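Local coordinates for protein subtilase cytotoxin subunit A (Escherichia coli, PDB 2IY9) that cleaves the host endoplasmic reticulum chaperone BiP in its interdomain hinge as the subtilisin-like serine protease subunit of an AB5 toxin, leading to cell death, at residues 59-64 and 92-97; 66-71 and 75-80; 82-87 and 258-263; 115-120 and 124-129. All blocks are in the same frame, centred on the assembly; numbering follows the deposited sequence.

Interaction 1 of 4, residues 59-64 and 92-97; sequences GGLSDS and AMASLI
Leu-61 reaches from a short 3-10 turn to the helix 84-98, the helix that in this subtilase fold carries His-89, inferred to belong to the charge relay, near its start. The contact is van der Waals packing by the two methyls of Leu-61. CD1 lies 3.7 Å from Ala-94 CB and also touches the backbone N of Ser-95, while CD2 rests against the carbonyl of Ala-94, 3.7 Å from Ala-94 O. Turning CG opposite the carbonyl carbon (chi1 -70°) directs this fork to the helix, and all three residues are buried. Leu-259 of the strand 256-259 also packs on Leu-61.

The hydroxyls bond within their own segments, Ser-95 OG also reaching outside. Ser-62 folds back so that its OG and its backbone N both donate to Gly-59 O; the hydroxyl is 2.7 Å from that oxygen, in the carbonyl plane and on a lone pair. A type I turn from Leu-61 to Ser-64 then leads into the strand 65-70. On the helix, Ser-95 OG receives a hydrogen bond from the backbone N of Leu-259 and gives its own proton to Ala-92 O at 2.7 Å, tilted 26° from the carbonyl plane, where Leu-96 N is the second donor.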
loop_
_atom_site.group_PDB
_atom_site.type_symbol
_atom_site.label_atom_id
_atom_site.label_comp_id
_atom_site.label_asym_id
_atom_site.label_seq_id
_atom_site.Cartn_x
_atom_site.Cartn_y
_atom_site.Cartn_z
ATOM N N GLY A 59 20.906 4.080 2.588
ATOM C CA GLY A 59 20.441 5.456 2.758
ATOM C C GLY A 59 19.475 5.586 3.920
ATOM O O GLY A 59 19.729 5.042 5.011
ATOM N N GLY A 60 18.361 6.283 3.685
ATOM C CA GLY A 60 17.292 6.452 4.683
ATOM C C GLY A 60 16.621 5.189 5.201
ATOM O O GLY A 60 15.896 5.234 6.199
ATOM N N LEU A 61 16.866 4.074 4.523
ATOM C CA LEU A 61 16.362 2.756 4.931
ATOM C C LEU A 61 17.415 1.911 5.661
ATOM O O LEU A 61 17.195 0.728 5.947
ATOM C CB LEU A 61 15.864 2.003 3.698
ATOM C CG LEU A 61 14.582 2.549 3.079
ATOM C CD1 LEU A 61 14.286 1.806 1.781
ATOM C CD2 LEU A 61 13.410 2.448 4.067
ATOM N N SER A 62 18.545 2.536 5.973
ATOM C CA SER A 62 19.692 1.851 6.563
ATOM C C SER A 62 19.393 1.122 7.857
ATOM O O SER A 62 19.998 0.084 8.136
ATOM C CB SER A 62 20.842 2.834 6.781
ATOM O OG SER A 62 21.503 3.071 5.554
ATOM N N ASP A 63 18.480 1.679 8.645
ATOM C CA ASP A 63 18.088 1.117 9.937
ATOM C C ASP A 63 16.644 0.577 9.948
ATOM O O ASP A 63 16.049 0.436 11.016
ATOM C CB ASP A 63 18.234 2.192 11.021
ATOM C CG ASP A 63 19.638 2.758 11.095
ATOM O OD1 ASP A 63 20.598 1.973 10.970
ATOM O OD2 ASP A 63 19.777 3.990 11.257
ATOM N N SER A 64 16.097 0.276 8.771
ATOM C CA SER A 64 14.679 -0.054 8.625
ATOM C C SER A 64 14.363 -1.550 8.568
ATOM O O SER A 64 13.195 -1.941 8.631
ATOM C CB SER A 64 14.103 0.623 7.373
ATOM O OG SER A 64 14.166 2.034 7.472
ATOM N N ALA A 92 12.037 1.761 -3.576
ATOM C CA ALA A 92 11.218 2.956 -3.734
ATOM C C ALA A 92 10.018 2.947 -2.772
ATOM O O ALA A 92 9.791 3.917 -2.051
ATOM C CB ALA A 92 10.754 3.088 -5.176
ATOM N N MET A 93 9.266 1.845 -2.767
ATOM C CA MET A 93 8.048 1.738 -1.948
ATOM C C MET A 93 8.359 1.786 -0.461
ATOM O O MET A 93 7.735 2.555 0.291
ATOM C CB MET A 93 7.261 0.473 -2.303
ATOM C CG MET A 93 6.870 0.368 -3.803
ATOM S SD MET A 93 5.892 1.765 -4.383
ATOM C CE MET A 93 7.031 2.635 -5.447
ATOM N N ALA A 94 9.347 0.987 -0.057
ATOM C CA ALA A 94 9.862 0.978 1.304
ATOM C C ALA A 94 10.258 2.381 1.735
ATOM O O ALA A 94 9.953 2.782 2.854
ATOM C CB ALA A 94 11.038 0.027 1.440
ATOM N N SER A 95 10.906 3.134 0.842
ATOM C CA SER A 95 11.334 4.486 1.196
ATOM C C SER A 95 10.136 5.393 1.465
ATOM O O SER A 95 10.160 6.162 2.428
ATOM C CB SER A 95 12.308 5.084 0.171
ATOM O OG SER A 95 11.678 5.508 -1.031
ATOM N N LEU A 96 9.086 5.284 0.640
ATOM C CA LEU A 96 7.891 6.122 0.811
ATOM C C LEU A 96 7.163 5.852 2.133
ATOM O O LEU A 96 6.623 6.770 2.746
ATOM C CB LEU A 96 6.931 5.959 -0.374
ATOM C CG LEU A 96 7.452 6.466 -1.723
ATOM C CD1 LEU A 96 6.459 6.095 -2.812
ATOM C CD2 LEU A 96 7.741 7.992 -1.712
ATOM N N ILE A 97 7.181 4.591 2.558
ATOM C CA ILE A 97 6.594 4.173 3.822
ATOM C C ILE A 97 7.447 4.619 5.013
ATOM O O ILE A 97 6.926 5.169 5.986
ATOM C CB ILE A 97 6.399 2.642 3.856
ATOM C CG1 ILE A 97 5.388 2.200 2.784
ATOM C CG2 ILE A 97 5.955 2.153 5.261
ATOM C CD1 ILE A 97 5.449 0.702 2.515
#

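Interaction 2 of 4, residues 66-71 and 75-80; sequences FAKFSF and GSPFPV
Lys-68 lays its aliphatic chain across the ring of Pro-77 and on to Phe-78, linking the edge strand 65-70 of the parallel subtilase sheet to the loop that follows it. The lysine leaves the backbone with CG between N and the carbonyl carbon (chi1 63°), which brings CG to 3.8 Å from Pro-77 CB. Its chain then runs extended as far as CE, 3.5 Å from CE1 of Phe-78, and bends only at the last torsion, where NZ forms a salt bridge with Glu-65. Phe-78 starts away from the strand, but its first torsion (chi1 -54°) swings the ring back, and Pro-77 CG sits 3.8 Å above one face, toward the rim.

Ser-70 holds OG opposite its backbone N, pointing toward the loop 75-80. There OG lies 3.0 Å from Ser-76 O, a weak bond, and unsettled because Thr-72 OG1 is also a partner. In the loop, Ser-76 OG accepts from Phe-78 N at 3.2 Å, an ST turn. One water, 2.9 Å from Phe-69 O and 2.7 Å from Pro-77 O, lies between the two backbones. With one weak bond and a possible water bridge, this surface contact depends largely on hydrocarbon packing; Glu-65 answers the lysine's charge.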
loop_
_atom_site.group_PDB
_atom_site.type_symbol
_atom_site.label_atom_id
_atom_site.label_comp_id
_atom_site.label_asym_id
_atom_site.label_seq_id
_atom_site.Cartn_x
_atom_site.Cartn_y
_atom_site.Cartn_z
ATOM N N PHE A 66 13.463 -5.191 9.311
ATOM C CA PHE A 66 12.968 -6.160 10.293
ATOM C C PHE A 66 13.298 -7.585 9.829
ATOM O O PHE A 66 13.817 -8.400 10.591
ATOM C CB PHE A 66 11.458 -6.004 10.480
ATOM C CG PHE A 66 10.832 -7.049 11.380
ATOM C CD1 PHE A 66 10.949 -6.955 12.768
ATOM C CD2 PHE A 66 10.106 -8.110 10.842
ATOM C CE1 PHE A 66 10.364 -7.905 13.597
ATOM C CE2 PHE A 66 9.494 -9.068 11.684
ATOM C CZ PHE A 66 9.639 -8.967 13.048
ATOM N N ALA A 67 12.936 -7.889 8.589
ATOM C CA ALA A 67 13.242 -9.163 7.978
ATOM C C ALA A 67 13.252 -9.009 6.472
ATOM O O ALA A 67 12.785 -8.008 5.940
ATOM C CB ALA A 67 12.220 -10.223 8.389
ATOM N N LYS A 68 13.793 -10.014 5.791
ATOM C CA LYS A 68 13.715 -10.095 4.338
ATOM C C LYS A 68 13.573 -11.551 3.913
ATOM O O LYS A 68 14.203 -12.440 4.496
ATOM C CB LYS A 68 14.913 -9.414 3.660
ATOM C CG LYS A 68 16.285 -10.033 3.967
ATOM C CD LYS A 68 17.415 -9.146 3.442
ATOM C CE LYS A 68 18.769 -9.629 3.975
ATOM N NZ LYS A 68 18.845 -9.608 5.478
ATOM N N PHE A 69 12.726 -11.772 2.912
ATOM C CA PHE A 69 12.375 -13.112 2.420
ATOM C C PHE A 69 12.434 -13.170 0.907
ATOM O O PHE A 69 12.207 -12.156 0.231
ATOM C CB PHE A 69 10.935 -13.465 2.796
ATOM C CG PHE A 69 10.683 -13.579 4.270
ATOM C CD1 PHE A 69 10.664 -14.828 4.891
ATOM C CD2 PHE A 69 10.387 -12.443 5.034
ATOM C CE1 PHE A 69 10.400 -14.934 6.257
ATOM C CE2 PHE A 69 10.123 -12.547 6.394
ATOM C CZ PHE A 69 10.133 -13.785 7.003
ATOM N N SER A 70 12.695 -14.374 0.385
ATOM C CA SER A 70 12.625 -14.649 -1.046
ATOM C C SER A 70 11.462 -15.569 -1.387
ATOM O O SER A 70 11.257 -16.606 -0.742
ATOM C CB SER A 70 13.898 -15.320 -1.549
ATOM O OG SER A 70 13.790 -15.543 -2.949
ATOM N N PHE A 71 10.715 -15.179 -2.412
ATOM C CA PHE A 71 9.727 -16.049 -3.027
ATOM C C PHE A 71 9.988 -16.091 -4.521
ATOM O O PHE A 71 9.082 -16.241 -5.326
ATOM C CB PHE A 71 8.320 -15.584 -2.673
ATOM C CG PHE A 71 8.050 -15.640 -1.204
ATOM C CD1 PHE A 71 7.678 -16.839 -0.601
ATOM C CD2 PHE A 71 8.226 -14.505 -0.405
ATOM C CE1 PHE A 71 7.459 -16.914 0.769
ATOM C CE2 PHE A 71 8.006 -14.567 0.973
ATOM C CZ PHE A 71 7.628 -15.777 1.562
ATOM N N GLY A 75 16.103 -17.768 -5.167
ATOM C CA GLY A 75 16.220 -17.866 -3.707
ATOM C C GLY A 75 16.738 -16.621 -2.997
ATOM O O GLY A 75 17.020 -16.655 -1.789
ATOM N N SER A 76 16.833 -15.514 -3.734
ATOM C CA SER A 76 17.413 -14.276 -3.209
ATOM C C SER A 76 16.375 -13.264 -2.694
ATOM O O SER A 76 15.366 -13.016 -3.356
ATOM C CB SER A 76 18.287 -13.611 -4.268
ATOM O OG SER A 76 18.835 -12.400 -3.783
ATOM N N PRO A 77 16.632 -12.676 -1.508
ATOM C CA PRO A 77 15.774 -11.626 -0.958
ATOM C C PRO A 77 16.116 -10.226 -1.495
ATOM O O PRO A 77 15.396 -9.260 -1.211
ATOM C CB PRO A 77 16.083 -11.695 0.532
ATOM C CG PRO A 77 17.528 -12.029 0.572
ATOM C CD PRO A 77 17.745 -12.994 -0.588
ATOM N N PHE A 78 17.201 -10.128 -2.268
ATOM C CA PHE A 78 17.701 -8.839 -2.739
ATOM C C PHE A 78 17.187 -8.525 -4.143
ATOM O O PHE A 78 16.959 -9.447 -4.925
ATOM C CB PHE A 78 19.235 -8.836 -2.739
ATOM C CG PHE A 78 19.838 -9.212 -1.414
ATOM C CD1 PHE A 78 19.739 -8.353 -0.320
ATOM C CD2 PHE A 78 20.510 -10.424 -1.260
ATOM C CE1 PHE A 78 20.299 -8.698 0.915
ATOM C CE2 PHE A 78 21.074 -10.778 -0.034
ATOM C CZ PHE A 78 20.964 -9.910 1.057
ATOM N N PRO A 79 17.018 -7.226 -4.471
ATOM C CA PRO A 79 16.551 -6.914 -5.820
ATOM C C PRO A 79 17.644 -7.167 -6.860
ATOM O O PRO A 79 18.838 -7.067 -6.550
ATOM C CB PRO A 79 16.215 -5.424 -5.745
ATOM C CG PRO A 79 17.093 -4.891 -4.668
ATOM C CD PRO A 79 17.234 -6.007 -3.667
ATOM N N VAL A 80 17.220 -7.503 -8.076
ATOM C CA VAL A 80 18.137 -7.818 -9.170
ATOM C C VAL A 80 18.007 -6.811 -10.310
ATOM O O VAL A 80 17.025 -6.058 -10.389
ATOM C CB VAL A 80 17.951 -9.262 -9.699
ATOM C CG1 VAL A 80 18.289 -10.284 -8.614
ATOM C CG2 VAL A 80 16.537 -9.477 -10.240
HETATM O O HOH W 1 13.146 -9.438 0.296
#

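Interaction 3 of 4, residues 82-87 and 258-263; sequences KSEALY and FLRPDA
Glu-84 and Arg-260 meet through a single carboxylate oxygen. Arg-260 NH2 donates to Glu-84 OE2 at 2.9 Å with an N-H...O angle of 157°, entering on the syn side though 26° out of the carboxylate plane, and NH1 adds a weak bond of 3.3 Å to the same OE2. The oxygen lies at the guanidinium edge, so both N-H groups can point toward it. NH2 has a second acceptor, Asp-262 OD2, 3.3 Å away and also in the guanidinium plane, but the nitrogen stands above the plane of that carboxylate. The arginine thus joins two acids into a salt-bridge network, and its positive charge would be expected to ease their mutual repulsion.

In this subtilase fold the acid belongs to the first turn of the helix 84-98, and the arginine opens a type I turn, Arg-260 to Ala-263, just after the strand 256-259. The turn is closed by Ala-263 N donating to Arg-260 O. Beside the charges, Pro-261 lies over one face of Tyr-87: its CG is 3.9 Å from the ring centroid in a CH-pi contact, and its CB is 3.5 Å from Tyr-87 CZ. With CG opposite its backbone N (chi1 -178°), the tyrosine extends its ring along the proline, and Pro-261 CG also touches Tyr-87 O at 3.3 Å.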
loop_
_atom_site.group_PDB
_atom_site.type_symbol
_atom_site.label_atom_id
_atom_site.label_comp_id
_atom_site.label_asym_id
_atom_site.label_seq_id
_atom_site.Cartn_x
_atom_site.Cartn_y
_atom_site.Cartn_z
ATOM N N LYS A 82 17.667 -7.307 -13.538
ATOM C CA LYS A 82 16.979 -7.822 -14.737
ATOM C C LYS A 82 16.257 -6.697 -15.476
ATOM O O LYS A 82 16.320 -6.579 -16.705
ATOM C CB LYS A 82 15.994 -8.930 -14.352
ATOM N N SER A 83 15.585 -5.857 -14.704
ATOM C CA SER A 83 14.919 -4.686 -15.236
ATOM C C SER A 83 15.253 -3.540 -14.307
ATOM O O SER A 83 15.343 -3.739 -13.090
ATOM C CB SER A 83 13.415 -4.920 -15.279
ATOM N N GLU A 84 15.432 -2.347 -14.870
ATOM C CA GLU A 84 15.710 -1.171 -14.059
ATOM C C GLU A 84 14.547 -0.868 -13.110
ATOM O O GLU A 84 14.762 -0.634 -11.916
ATOM C CB GLU A 84 16.040 0.046 -14.927
ATOM C CG GLU A 84 16.356 1.329 -14.145
ATOM C CD GLU A 84 17.638 1.262 -13.303
ATOM O OE1 GLU A 84 18.104 0.152 -12.945
ATOM O OE2 GLU A 84 18.181 2.346 -12.987
ATOM N N ALA A 85 13.326 -0.889 -13.649
ATOM C CA ALA A 85 12.124 -0.647 -12.852
ATOM C C ALA A 85 12.032 -1.624 -11.687
ATOM O O ALA A 85 11.782 -1.207 -10.560
ATOM C CB ALA A 85 10.858 -0.717 -13.707
ATOM N N LEU A 86 12.240 -2.911 -11.954
ATOM C CA LEU A 86 12.171 -3.923 -10.897
ATOM C C LEU A 86 13.370 -3.895 -9.949
ATOM O O LEU A 86 13.254 -4.304 -8.795
ATOM C CB LEU A 86 11.927 -5.333 -11.457
ATOM C CG LEU A 86 10.466 -5.620 -11.835
ATOM C CD1 LEU A 86 10.182 -5.157 -13.241
ATOM C CD2 LEU A 86 10.108 -7.082 -11.711
ATOM N N TYR A 87 14.509 -3.385 -10.416
ATOM C CA TYR A 87 15.666 -3.208 -9.534
ATOM C C TYR A 87 15.330 -2.228 -8.420
ATOM O O TYR A 87 15.731 -2.426 -7.276
ATOM C CB TYR A 87 16.905 -2.721 -10.309
ATOM C CG TYR A 87 18.152 -2.573 -9.448
ATOM C CD1 TYR A 87 18.553 -3.594 -8.587
ATOM C CD2 TYR A 87 18.929 -1.412 -9.501
ATOM C CE1 TYR A 87 19.681 -3.460 -7.797
ATOM C CE2 TYR A 87 20.072 -1.268 -8.707
ATOM C CZ TYR A 87 20.435 -2.300 -7.863
ATOM O OH TYR A 87 21.556 -2.194 -7.071
ATOM N N PHE A 258 11.430 9.217 -4.648
ATOM C CA PHE A 258 11.695 7.949 -3.955
ATOM C C PHE A 258 13.175 7.554 -3.985
ATOM O O PHE A 258 13.965 8.114 -4.749
ATOM C CB PHE A 258 10.842 6.825 -4.552
ATOM C CG PHE A 258 11.036 6.643 -6.033
ATOM C CD1 PHE A 258 12.175 6.008 -6.531
ATOM C CD2 PHE A 258 10.088 7.123 -6.930
ATOM C CE1 PHE A 258 12.366 5.848 -7.905
ATOM C CE2 PHE A 258 10.262 6.959 -8.302
ATOM C CZ PHE A 258 11.405 6.322 -8.790
ATOM N N LEU A 259 13.533 6.578 -3.155
ATOM C CA LEU A 259 14.902 6.095 -3.033
ATOM C C LEU A 259 15.200 4.943 -4.003
ATOM O O LEU A 259 14.358 4.054 -4.203
ATOM C CB LEU A 259 15.146 5.618 -1.595
ATOM C CG LEU A 259 16.558 5.202 -1.175
ATOM C CD1 LEU A 259 17.491 6.407 -1.234
ATOM C CD2 LEU A 259 16.544 4.584 0.224
ATOM N N ARG A 260 16.400 4.968 -4.588
ATOM C CA ARG A 260 16.913 3.881 -5.442
ATOM C C ARG A 260 18.011 3.085 -4.705
ATOM O O ARG A 260 18.650 3.631 -3.806
ATOM C CB ARG A 260 17.496 4.457 -6.734
ATOM C CG ARG A 260 16.526 5.271 -7.605
ATOM C CD ARG A 260 17.307 6.162 -8.568
ATOM N NE ARG A 260 18.360 5.401 -9.233
ATOM C CZ ARG A 260 18.191 4.707 -10.356
ATOM N NH1 ARG A 260 17.009 4.686 -10.964
ATOM N NH2 ARG A 260 19.211 4.031 -10.870
ATOM N N PRO A 261 18.235 1.802 -5.082
ATOM C CA PRO A 261 19.276 0.981 -4.443
ATOM C C PRO A 261 20.701 1.546 -4.511
ATOM O O PRO A 261 21.530 1.183 -3.680
ATOM C CB PRO A 261 19.194 -0.344 -5.203
ATOM C CG PRO A 261 17.787 -0.399 -5.693
ATOM C CD PRO A 261 17.482 1.017 -6.078
ATOM N N ASP A 262 20.967 2.429 -5.475
ATOM C CA ASP A 262 22.275 3.075 -5.588
ATOM C C ASP A 262 22.344 4.382 -4.791
ATOM O O ASP A 262 23.284 5.171 -4.949
ATOM C CB ASP A 262 22.664 3.290 -7.065
ATOM C CG ASP A 262 21.712 4.227 -7.806
ATOM O OD1 ASP A 262 20.766 4.760 -7.183
ATOM O OD2 ASP A 262 21.906 4.436 -9.028
ATOM N N ALA A 263 21.336 4.602 -3.945
ATOM C CA ALA A 263 21.284 5.719 -2.995
ATOM C C ALA A 263 20.845 7.070 -3.559
ATOM O O ALA A 263 20.600 8.007 -2.805
ATOM C CB ALA A 263 22.605 5.859 -2.230
#

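Interaction 4 of 4, residues 115-120 and 124-129; sequences RRVIPD and DSWIRA
Val-117 presses one methyl, CG2, onto a face of the Trp-126 indole. CG2 stands 3.5 Å from the centroid of the six-membered ring and 9° off its normal, a CH-pi contact with all six ring carbons within 4.0 Å of CG2. The other methyl, CG1, rests on the helix at Ser-125 O, 3.5 Å away, and Ala-129 CB, 3.6 Å away, one turn apart. With CG1 opposite the carbonyl carbon (chi1 -64°), the methyls part, CG2 to the indole and CG1 to the helix.

These residues form the strand-to-helix step of an alpha/beta fold built on a parallel beta sheet, here the subtilase core: strand 111-116 ends, the chain loops round, and helix 125-134 packs back against it. Ile-118, just beyond the strand, adds an oblique contact; its CG2 lies 3.8 Å from Trp-126 CZ2, and its side chain is about 5 Å from that of Asp-52, the inferred charge-relay acid. Beside the valine, Ser-125 OG donates to Val-117 O at 2.7 Å, tilted 15° from the carbonyl plane. At the strand end of the contact, the extended chain of Arg-115 passes Ala-129, with CD 3.9 Å from Ala-129 O, and carries NE to a salt bridge with Glu-144.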
loop_
_atom_site.group_PDB
_atom_site.type_symbol
_atom_site.label_atom_id
_atom_site.label_comp_id
_atom_site.label_asym_id
_atom_site.label_seq_id
_atom_site.Cartn_x
_atom_site.Cartn_y
_atom_site.Cartn_z
ATOM N N ARG A 115 9.417 -8.863 1.223
ATOM C CA ARG A 115 9.060 -10.171 0.710
ATOM C C ARG A 115 9.163 -10.096 -0.801
ATOM O O ARG A 115 8.269 -9.561 -1.487
ATOM C CB ARG A 115 7.670 -10.585 1.209
ATOM C CG ARG A 115 7.631 -10.778 2.726
ATOM C CD ARG A 115 6.252 -11.083 3.281
ATOM N NE ARG A 115 6.359 -11.379 4.711
ATOM C CZ ARG A 115 6.551 -12.598 5.210
ATOM N NH1 ARG A 115 6.642 -13.649 4.396
ATOM N NH2 ARG A 115 6.661 -12.765 6.521
ATOM N N ARG A 116 10.275 -10.606 -1.326
ATOM C CA ARG A 116 10.537 -10.462 -2.753
ATOM C C ARG A 116 9.761 -11.507 -3.550
ATOM O O ARG A 116 9.936 -12.702 -3.328
ATOM C CB ARG A 116 12.031 -10.513 -3.076
ATOM C CG ARG A 116 12.286 -10.235 -4.564
ATOM C CD ARG A 116 13.741 -10.378 -5.011
ATOM N NE ARG A 116 13.741 -10.745 -6.432
ATOM C CZ ARG A 116 14.724 -11.369 -7.081
ATOM N NH1 ARG A 116 15.867 -11.696 -6.480
ATOM N NH2 ARG A 116 14.558 -11.660 -8.361
ATOM N N VAL A 117 8.917 -11.049 -4.478
ATOM C CA VAL A 117 8.057 -11.957 -5.262
ATOM C C VAL A 117 8.257 -11.871 -6.785
ATOM O O VAL A 117 7.723 -12.704 -7.538
ATOM C CB VAL A 117 6.552 -11.759 -4.923
ATOM C CG1 VAL A 117 6.282 -12.128 -3.478
ATOM C CG2 VAL A 117 6.108 -10.328 -5.212
ATOM N N ILE A 118 9.005 -10.847 -7.210
ATOM C CA ILE A 118 9.327 -10.567 -8.613
ATOM C C ILE A 118 10.755 -9.989 -8.684
ATOM O O ILE A 118 11.279 -9.526 -7.676
ATOM C CB ILE A 118 8.304 -9.587 -9.281
ATOM C CG1 ILE A 118 8.246 -8.234 -8.544
ATOM C CG2 ILE A 118 6.912 -10.241 -9.406
ATOM C CD1 ILE A 118 7.282 -7.201 -9.157
ATOM N N PRO A 119 11.421 -10.082 -9.850
ATOM C CA PRO A 119 11.009 -10.840 -11.023
ATOM C C PRO A 119 11.285 -12.324 -10.787
ATOM O O PRO A 119 11.878 -12.696 -9.760
ATOM C CB PRO A 119 11.917 -10.295 -12.135
ATOM C CG PRO A 119 13.147 -9.866 -11.439
ATOM C CD PRO A 119 12.716 -9.400 -10.057
ATOM N N ASP A 120 10.850 -13.159 -11.726
ATOM C CA ASP A 120 11.098 -14.598 -11.672
ATOM C C ASP A 120 10.595 -15.230 -10.373
ATOM O O ASP A 120 11.279 -16.037 -9.748
ATOM C CB ASP A 120 12.587 -14.897 -11.902
ATOM C CG ASP A 120 13.143 -14.162 -13.108
ATOM O OD1 ASP A 120 12.488 -14.186 -14.164
ATOM O OD2 ASP A 120 14.213 -13.531 -12.997
ATOM N N ASP A 124 2.669 -18.177 -8.229
ATOM C CA ASP A 124 1.808 -17.577 -7.212
ATOM C C ASP A 124 2.634 -16.982 -6.065
ATOM O O ASP A 124 2.225 -17.017 -4.898
ATOM C CB ASP A 124 0.785 -18.603 -6.700
ATOM C CG ASP A 124 -0.169 -19.083 -7.792
ATOM O OD1 ASP A 124 -0.542 -18.275 -8.668
ATOM O OD2 ASP A 124 -0.551 -20.270 -7.771
ATOM N N SER A 125 3.803 -16.442 -6.411
ATOM C CA SER A 125 4.760 -15.956 -5.421
ATOM C C SER A 125 4.105 -14.936 -4.487
ATOM O O SER A 125 4.329 -14.970 -3.271
ATOM C CB SER A 125 5.990 -15.360 -6.109
ATOM O OG SER A 125 5.616 -14.344 -7.016
ATOM N N TRP A 126 3.294 -14.054 -5.075
ATOM C CA TRP A 126 2.444 -13.110 -4.343
ATOM C C TRP A 126 1.656 -13.819 -3.245
ATOM O O TRP A 126 1.630 -13.361 -2.095
ATOM C CB TRP A 126 1.463 -12.407 -5.291
ATOM C CG TRP A 126 2.106 -11.686 -6.429
ATOM C CD1 TRP A 126 2.341 -12.177 -7.683
ATOM C CD2 TRP A 126 2.595 -10.340 -6.427
ATOM N NE1 TRP A 126 2.949 -11.219 -8.460
ATOM C CE2 TRP A 126 3.121 -10.084 -7.715
ATOM C CE3 TRP A 126 2.647 -9.325 -5.461
ATOM C CZ2 TRP A 126 3.696 -8.854 -8.062
ATOM C CZ3 TRP A 126 3.213 -8.097 -5.812
ATOM C CH2 TRP A 126 3.735 -7.879 -7.099
ATOM N N ILE A 127 1.019 -14.934 -3.604
ATOM C CA ILE A 127 0.232 -15.724 -2.650
ATOM C C ILE A 127 1.099 -16.432 -1.609
ATOM O O ILE A 127 0.769 -16.412 -0.420
ATOM C CB ILE A 127 -0.742 -16.697 -3.375
ATOM C CG1 ILE A 127 -1.781 -15.871 -4.149
ATOM C CG2 ILE A 127 -1.411 -17.658 -2.381
ATOM C CD1 ILE A 127 -2.498 -16.602 -5.270
ATOM N N ARG A 128 2.207 -17.037 -2.039
ATOM C CA ARG A 128 3.136 -17.674 -1.101
ATOM C C ARG A 128 3.659 -16.684 -0.056
ATOM O O ARG A 128 3.792 -17.025 1.123
ATOM C CB ARG A 128 4.308 -18.334 -1.832
ATOM C CG ARG A 128 3.914 -19.408 -2.845
ATOM C CD ARG A 128 3.070 -20.532 -2.251
ATOM N NE ARG A 128 2.409 -21.257 -3.338
ATOM C CZ ARG A 128 1.116 -21.182 -3.642
ATOM N NH1 ARG A 128 0.280 -20.444 -2.919
ATOM N NH2 ARG A 128 0.650 -21.879 -4.666
ATOM N N ALA A 129 3.945 -15.464 -0.503
ATOM C CA ALA A 129 4.411 -14.390 0.378
ATOM C C ALA A 129 3.412 -14.125 1.486
ATOM O O ALA A 129 3.799 -14.010 2.651
ATOM C CB ALA A 129 4.667 -13.121 -0.420
#

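From the N terminus, interaction 1 opens in the loop before strand 65-70 and closes on helix 84-98. Interaction 2 closes the short loop between that strand and the chain following it, within the span of interaction 1. Interaction 3 starts at the beginning of the same helix and closes some 170 residues later beyond strand 256-259, so it crosses interaction 1; the two meet where Ala-92 packs on Phe-258. Interaction 4 follows interactions 1 and 2 in sequence but falls inside the long loop of interaction 3. Strands 65-70 and 111-116 are sheet neighbours, joining interactions 2 and 4 through the Phe-71 N to Arg-116 O bond, while Leu-86 packs on Ile-118 and Pro-119 between interactions 3 and 4.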